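Local coordinates for protein histidine--tRNA ligase (PDB 1QE0) that catalyses the ATP-dependent attachment of L-histidine to its cognate tRNA, releasing AMP and diphosphate, as a homodimeric class II aminoacyl-tRNA synthetase, at residues Leu144-His149 and Ile304-Ser309; Leu332-Met337 and Arg343-Leu348. All coordinates share one frame; numbering follows the deposited sequence.

Contact 1: residues Leu144-His149 and Ile304-Ser309; sequences LAMVMH and IGFALS
The sulfur of M146 meets the ring of F306 at its edge, M146 SD lying 3.8 Å from F306 CE2. The line from the ring centroid to the sulfur stands 83° off the ring normal, which identifies an in-plane Met-aromatic contact, and the two side chains cross at about a right angle. V147 approaches the same ring differently: its CB sits over one face, displaced toward the rim, with V147 CB to F306 CE2 at 4.3 Å. The two neighbouring helix residues thus take an edge and a face of one phenyl group. M146 reaches it because chi1 (179°) and chi2 are both extended and carry SD to the ring edge; the bend at chi3 only directs the terminal CE. The backbones remain apart, the closest CA pair being V147 and F306 at 8.2 Å. Further out, V129, F267 and I150 also touch the F306 side chain, and the backbone of F306 is hydrogen-bonded to V129 of the adjacent antiparallel strand. Helix 137-153 is thereby packed on strand 302-309 of the large, mostly antiparallel sheet at the core of the class II catalytic domain. All three touching residues are buried and apolar, consistent with hydrophobic burial and dispersion, with a probable small electrostatic share where sulfur meets the ring edge.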
loop_
_atom_site.group_PDB
_atom_site.type_symbol
_atom_site.label_atom_id
_atom_site.label_comp_id
_atom_site.label_asym_id
_atom_site.label_seq_id
_atom_site.Cartn_x
_atom_site.Cartn_y
_atom_site.Cartn_z
ATOM N N LEU A 144 -3.896 -20.895 3.863
ATOM C CA LEU A 144 -5.378 -21.008 3.914
ATOM C C LEU A 144 -5.928 -20.398 5.180
ATOM O O LEU A 144 -6.980 -19.782 5.163
ATOM C CB LEU A 144 -5.867 -22.441 3.819
ATOM C CG LEU A 144 -5.628 -23.112 2.476
ATOM C CD1 LEU A 144 -5.924 -24.580 2.641
ATOM C CD2 LEU A 144 -6.454 -22.494 1.389
ATOM N N ALA A 145 -5.228 -20.590 6.284
ATOM C CA ALA A 145 -5.625 -20.014 7.546
ATOM C C ALA A 145 -5.532 -18.483 7.390
ATOM O O ALA A 145 -6.366 -17.734 7.925
ATOM C CB ALA A 145 -4.692 -20.488 8.616
ATOM N N MET A 146 -4.531 -18.029 6.624
ATOM C CA MET A 146 -4.304 -16.601 6.369
ATOM C C MET A 146 -5.432 -15.977 5.530
ATOM O O MET A 146 -6.008 -14.953 5.925
ATOM C CB MET A 146 -2.951 -16.396 5.655
ATOM C CG MET A 146 -2.621 -14.946 5.312
ATOM S SD MET A 146 -1.354 -14.812 4.024
ATOM C CE MET A 146 0.037 -15.143 4.925
ATOM N N VAL A 147 -5.748 -16.591 4.380
ATOM C CA VAL A 147 -6.784 -16.056 3.511
ATOM C C VAL A 147 -8.075 -15.956 4.313
ATOM O O VAL A 147 -8.876 -15.064 4.083
ATOM C CB VAL A 147 -6.938 -16.866 2.191
ATOM C CG1 VAL A 147 -7.278 -18.285 2.477
ATOM C CG2 VAL A 147 -8.012 -16.259 1.307
ATOM N N MET A 148 -8.221 -16.802 5.331
ATOM C CA MET A 148 -9.406 -16.769 6.172
ATOM C C MET A 148 -9.248 -15.639 7.174
ATOM O O MET A 148 -10.178 -14.858 7.429
ATOM C CB MET A 148 -9.542 -18.077 6.922
ATOM C CG MET A 148 -10.962 -18.433 7.194
ATOM S SD MET A 148 -11.748 -18.907 5.671
ATOM C CE MET A 148 -12.976 -19.974 6.322
ATOM N N HIS A 149 -8.050 -15.538 7.729
ATOM C CA HIS A 149 -7.750 -14.523 8.705
ATOM C C HIS A 149 -7.960 -13.127 8.103
ATOM O O HIS A 149 -8.629 -12.284 8.702
ATOM C CB HIS A 149 -6.321 -14.709 9.202
ATOM C CG HIS A 149 -5.976 -13.955 10.441
ATOM N ND1 HIS A 149 -4.735 -13.925 11.005
ATOM C CD2 HIS A 149 -6.742 -13.148 11.235
ATOM C CE1 HIS A 149 -4.718 -13.159 12.066
ATOM N NE2 HIS A 149 -5.927 -12.669 12.229
ATOM N N ILE A 304 2.986 -21.664 -3.685
ATOM C CA ILE A 304 1.558 -21.473 -3.494
ATOM C C ILE A 304 1.346 -19.993 -3.285
ATOM O O ILE A 304 2.192 -19.304 -2.707
ATOM C CB ILE A 304 1.034 -22.236 -2.217
ATOM C CG1 ILE A 304 -0.487 -22.095 -2.056
ATOM C CG2 ILE A 304 1.743 -21.750 -0.977
ATOM C CD1 ILE A 304 -1.019 -22.758 -0.842
ATOM N N GLY A 305 0.200 -19.513 -3.730
ATOM C CA GLY A 305 -0.125 -18.118 -3.542
ATOM C C GLY A 305 -1.591 -17.908 -3.814
ATOM O O GLY A 305 -2.303 -18.869 -4.135
ATOM N N PHE A 306 -2.027 -16.670 -3.694
ATOM C CA PHE A 306 -3.396 -16.315 -3.948
ATOM C C PHE A 306 -3.371 -14.846 -4.299
ATOM O O PHE A 306 -2.303 -14.226 -4.225
ATOM C CB PHE A 306 -4.288 -16.585 -2.727
ATOM C CG PHE A 306 -3.939 -15.793 -1.478
ATOM C CD1 PHE A 306 -4.400 -14.510 -1.299
ATOM C CD2 PHE A 306 -3.262 -16.379 -0.442
ATOM C CE1 PHE A 306 -4.194 -13.834 -0.110
ATOM C CE2 PHE A 306 -3.051 -15.714 0.751
ATOM C CZ PHE A 306 -3.513 -14.456 0.919
ATOM N N ALA A 307 -4.507 -14.307 -4.743
ATOM C CA ALA A 307 -4.636 -12.894 -5.097
ATOM C C ALA A 307 -6.005 -12.520 -4.642
ATOM O O ALA A 307 -6.896 -13.338 -4.665
ATOM C CB ALA A 307 -4.515 -12.682 -6.558
ATOM N N LEU A 308 -6.210 -11.239 -4.436
ATOM C CA LEU A 308 -7.438 -10.756 -3.876
ATOM C C LEU A 308 -7.557 -9.328 -4.343
ATOM O O LEU A 308 -6.541 -8.676 -4.590
ATOM C CB LEU A 308 -7.236 -10.865 -2.368
ATOM C CG LEU A 308 -7.694 -10.030 -1.179
ATOM C CD1 LEU A 308 -7.077 -10.689 0.012
ATOM C CD2 LEU A 308 -7.250 -8.583 -1.212
ATOM N N SER A 309 -8.784 -8.859 -4.536
ATOM C CA SER A 309 -9.040 -7.492 -4.997
ATOM C C SER A 309 -9.482 -6.638 -3.848
ATOM O O SER A 309 -10.420 -7.018 -3.136
ATOM C CB SER A 309 -10.147 -7.497 -6.049
ATOM O OG SER A 309 -10.679 -6.203 -6.259
#

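Contact 2: residues Leu332-Met337 and Arg343-Leu348; sequences LFIVTM and RYAVKL
With I334 CG2 anti to the backbone N and CG1 anti to the carbonyl carbon (chi1 -62°), the two branches of this side chain part toward different helix residues. CG2 reaches the methyl of A345, I334 CG2 to A345 CB being 3.7 Å, while the extended CG1 arm carries CD1 to L348, where I334 CD1 and L348 CD2 are 3.5 Å apart. L348 offers that methyl from a CG placed anti to its own backbone N (chi1 -176°). A345 CB also receives T336 CG2 at 3.4 Å, so the alanine methyl touches alternate residues of the strand. Strand 332-336 and helix 338-353 open a beta-alpha-beta unit completed by strand 359-361, in the anticodon-binding domain of the synthetase. The short segments run nearly antiparallel, at 161° with axes 9.1 Å apart, as the first strand and the crossover helix of such a unit do. Between the backbones, the I334 and A345 CA atoms approach to 6.8 Å. T336 divides its branches: the methyl faces A345, whereas OG1 is hydrogen-bonded to D342 OD2 in the same helix. I386 of the parallel strand 382-386 touches both I334 and L348, and Y241 of the second subunit packs on R343 and V346.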
loop_
_atom_site.group_PDB
_atom_site.type_symbol
_atom_site.label_atom_id
_atom_site.label_comp_id
_atom_site.label_asym_id
_atom_site.label_seq_id
_atom_site.Cartn_x
_atom_site.Cartn_y
_atom_site.Cartn_z
ATOM N N LEU A 332 -9.093 19.991 16.305
ATOM C CA LEU A 332 -9.353 21.347 16.738
ATOM C C LEU A 332 -9.440 22.294 15.586
ATOM O O LEU A 332 -8.512 22.333 14.778
ATOM C CB LEU A 332 -8.167 21.826 17.563
ATOM C CG LEU A 332 -8.337 22.906 18.636
ATOM C CD1 LEU A 332 -7.023 23.641 18.782
ATOM C CD2 LEU A 332 -9.463 23.880 18.318
ATOM N N PHE A 333 -10.530 23.056 15.495
ATOM C CA PHE A 333 -10.610 24.058 14.449
ATOM C C PHE A 333 -10.515 25.433 15.126
ATOM O O PHE A 333 -11.199 25.692 16.138
ATOM C CB PHE A 333 -11.849 23.922 13.589
ATOM C CG PHE A 333 -11.808 24.787 12.347
ATOM C CD1 PHE A 333 -11.275 24.299 11.181
ATOM C CD2 PHE A 333 -12.305 26.091 12.358
ATOM C CE1 PHE A 333 -11.236 25.080 10.046
ATOM C CE2 PHE A 333 -12.268 26.886 11.211
ATOM C CZ PHE A 333 -11.735 26.381 10.053
ATOM N N ILE A 334 -9.588 26.256 14.634
ATOM C CA ILE A 334 -9.339 27.587 15.183
ATOM C C ILE A 334 -10.087 28.694 14.441
ATOM O O ILE A 334 -9.878 28.895 13.233
ATOM C CB ILE A 334 -7.831 27.871 15.192
ATOM C CG1 ILE A 334 -7.128 26.846 16.089
ATOM C CG2 ILE A 334 -7.543 29.250 15.692
ATOM C CD1 ILE A 334 -5.639 26.867 15.959
ATOM N N VAL A 335 -11.000 29.343 15.179
ATOM C CA VAL A 335 -11.833 30.448 14.714
ATOM C C VAL A 335 -11.174 31.692 15.263
ATOM O O VAL A 335 -11.005 31.796 16.479
ATOM C CB VAL A 335 -13.208 30.372 15.341
ATOM C CG1 VAL A 335 -14.030 31.607 14.958
ATOM C CG2 VAL A 335 -13.890 29.076 14.938
ATOM N N THR A 336 -10.785 32.621 14.386
ATOM C CA THR A 336 -10.096 33.864 14.796
ATOM C C THR A 336 -10.827 35.159 14.444
ATOM O O THR A 336 -11.532 35.237 13.427
ATOM C CB THR A 336 -8.716 33.936 14.182
ATOM O OG1 THR A 336 -8.815 33.655 12.778
ATOM C CG2 THR A 336 -7.802 32.917 14.826
ATOM N N MET A 337 -10.638 36.180 15.278
ATOM C CA MET A 337 -11.283 37.475 15.071
ATOM C C MET A 337 -10.252 38.541 14.812
ATOM O O MET A 337 -9.500 38.917 15.704
ATOM C CB MET A 337 -12.102 37.868 16.298
ATOM C CG MET A 337 -13.065 36.797 16.757
ATOM S SD MET A 337 -13.945 36.145 15.364
ATOM C CE MET A 337 -15.310 37.247 15.342
ATOM N N ARG A 343 -3.065 36.056 13.160
ATOM C CA ARG A 343 -1.654 35.813 12.969
ATOM C C ARG A 343 -1.116 34.963 14.085
ATOM O O ARG A 343 -0.089 34.327 13.922
ATOM C CB ARG A 343 -0.893 37.122 12.831
ATOM C CG ARG A 343 -1.184 37.800 11.504
ATOM C CD ARG A 343 -0.221 38.925 11.243
ATOM N NE ARG A 343 -0.598 40.116 11.992
ATOM C CZ ARG A 343 -1.279 41.133 11.476
ATOM N NH1 ARG A 343 -1.571 42.178 12.240
ATOM N NH2 ARG A 343 -1.673 41.104 10.199
ATOM N N TYR A 344 -1.855 34.907 15.189
ATOM C CA TYR A 344 -1.471 34.096 16.329
ATOM C C TYR A 344 -1.873 32.653 16.069
ATOM O O TYR A 344 -1.226 31.720 16.534
ATOM C CB TYR A 344 -2.186 34.567 17.577
ATOM C CG TYR A 344 -1.880 33.693 18.760
ATOM C CD1 TYR A 344 -0.724 33.878 19.487
ATOM C CD2 TYR A 344 -2.743 32.661 19.135
ATOM C CE1 TYR A 344 -0.434 33.073 20.548
ATOM C CE2 TYR A 344 -2.463 31.847 20.199
ATOM C CZ TYR A 344 -1.317 32.063 20.898
ATOM O OH TYR A 344 -1.059 31.315 22.010
ATOM N N ALA A 345 -3.004 32.488 15.391
ATOM C CA ALA A 345 -3.520 31.193 15.040
ATOM C C ALA A 345 -2.522 30.482 14.178
ATOM O O ALA A 345 -2.512 29.258 14.176
ATOM C CB ALA A 345 -4.798 31.347 14.290
ATOM N N VAL A 346 -1.720 31.234 13.408
ATOM C CA VAL A 346 -0.690 30.654 12.525
ATOM C C VAL A 346 0.417 29.961 13.295
ATOM O O VAL A 346 0.723 28.817 13.012
ATOM C CB VAL A 346 -0.097 31.681 11.500
ATOM C CG1 VAL A 346 0.998 31.037 10.682
ATOM C CG2 VAL A 346 -1.177 32.134 10.536
ATOM N N LYS A 347 1.004 30.634 14.275
ATOM C CA LYS A 347 2.029 30.020 15.095
ATOM C C LYS A 347 1.382 28.841 15.840
ATOM O O LYS A 347 1.925 27.739 15.864
ATOM C CB LYS A 347 2.557 31.006 16.132
ATOM C CG LYS A 347 2.950 32.393 15.632
ATOM C CD LYS A 347 3.466 33.225 16.808
ATOM C CE LYS A 347 3.572 34.686 16.467
ATOM N NZ LYS A 347 2.314 35.444 16.638
ATOM N N LEU A 348 0.204 29.069 16.417
ATOM C CA LEU A 348 -0.542 28.036 17.160
ATOM C C LEU A 348 -0.706 26.730 16.379
ATOM O O LEU A 348 -0.440 25.651 16.886
ATOM C CB LEU A 348 -1.927 28.558 17.556
ATOM C CG LEU A 348 -2.832 27.665 18.419
ATOM C CD1 LEU A 348 -2.133 27.318 19.727
ATOM C CD2 LEU A 348 -4.157 28.348 18.725
#

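How the contacts relate
From the N terminus, the chain first reaches contact 1 in helix 137-153; 154 residues separate segment 144-149, on that helix, from segment 304-309, on strand 302-309, which closes a long-range loop within the catalytic domain. Helix 310-319 follows, and the chain moves on to strand 332-336, where contact 2 opens; only five residues, all helical, separate its segments, making it a local closure. The two are in series, neither nested nor crossed. The centres of contact 1 and contact 2 lie about 48 Å apart, and the nearest atoms of contact 1 and contact 2 are about 33 Å apart. Contact 1 ties a helix to the large, mostly antiparallel sheet of the catalytic domain, contact 2 a helix to the five-stranded sheet of the anticodon-binding domain.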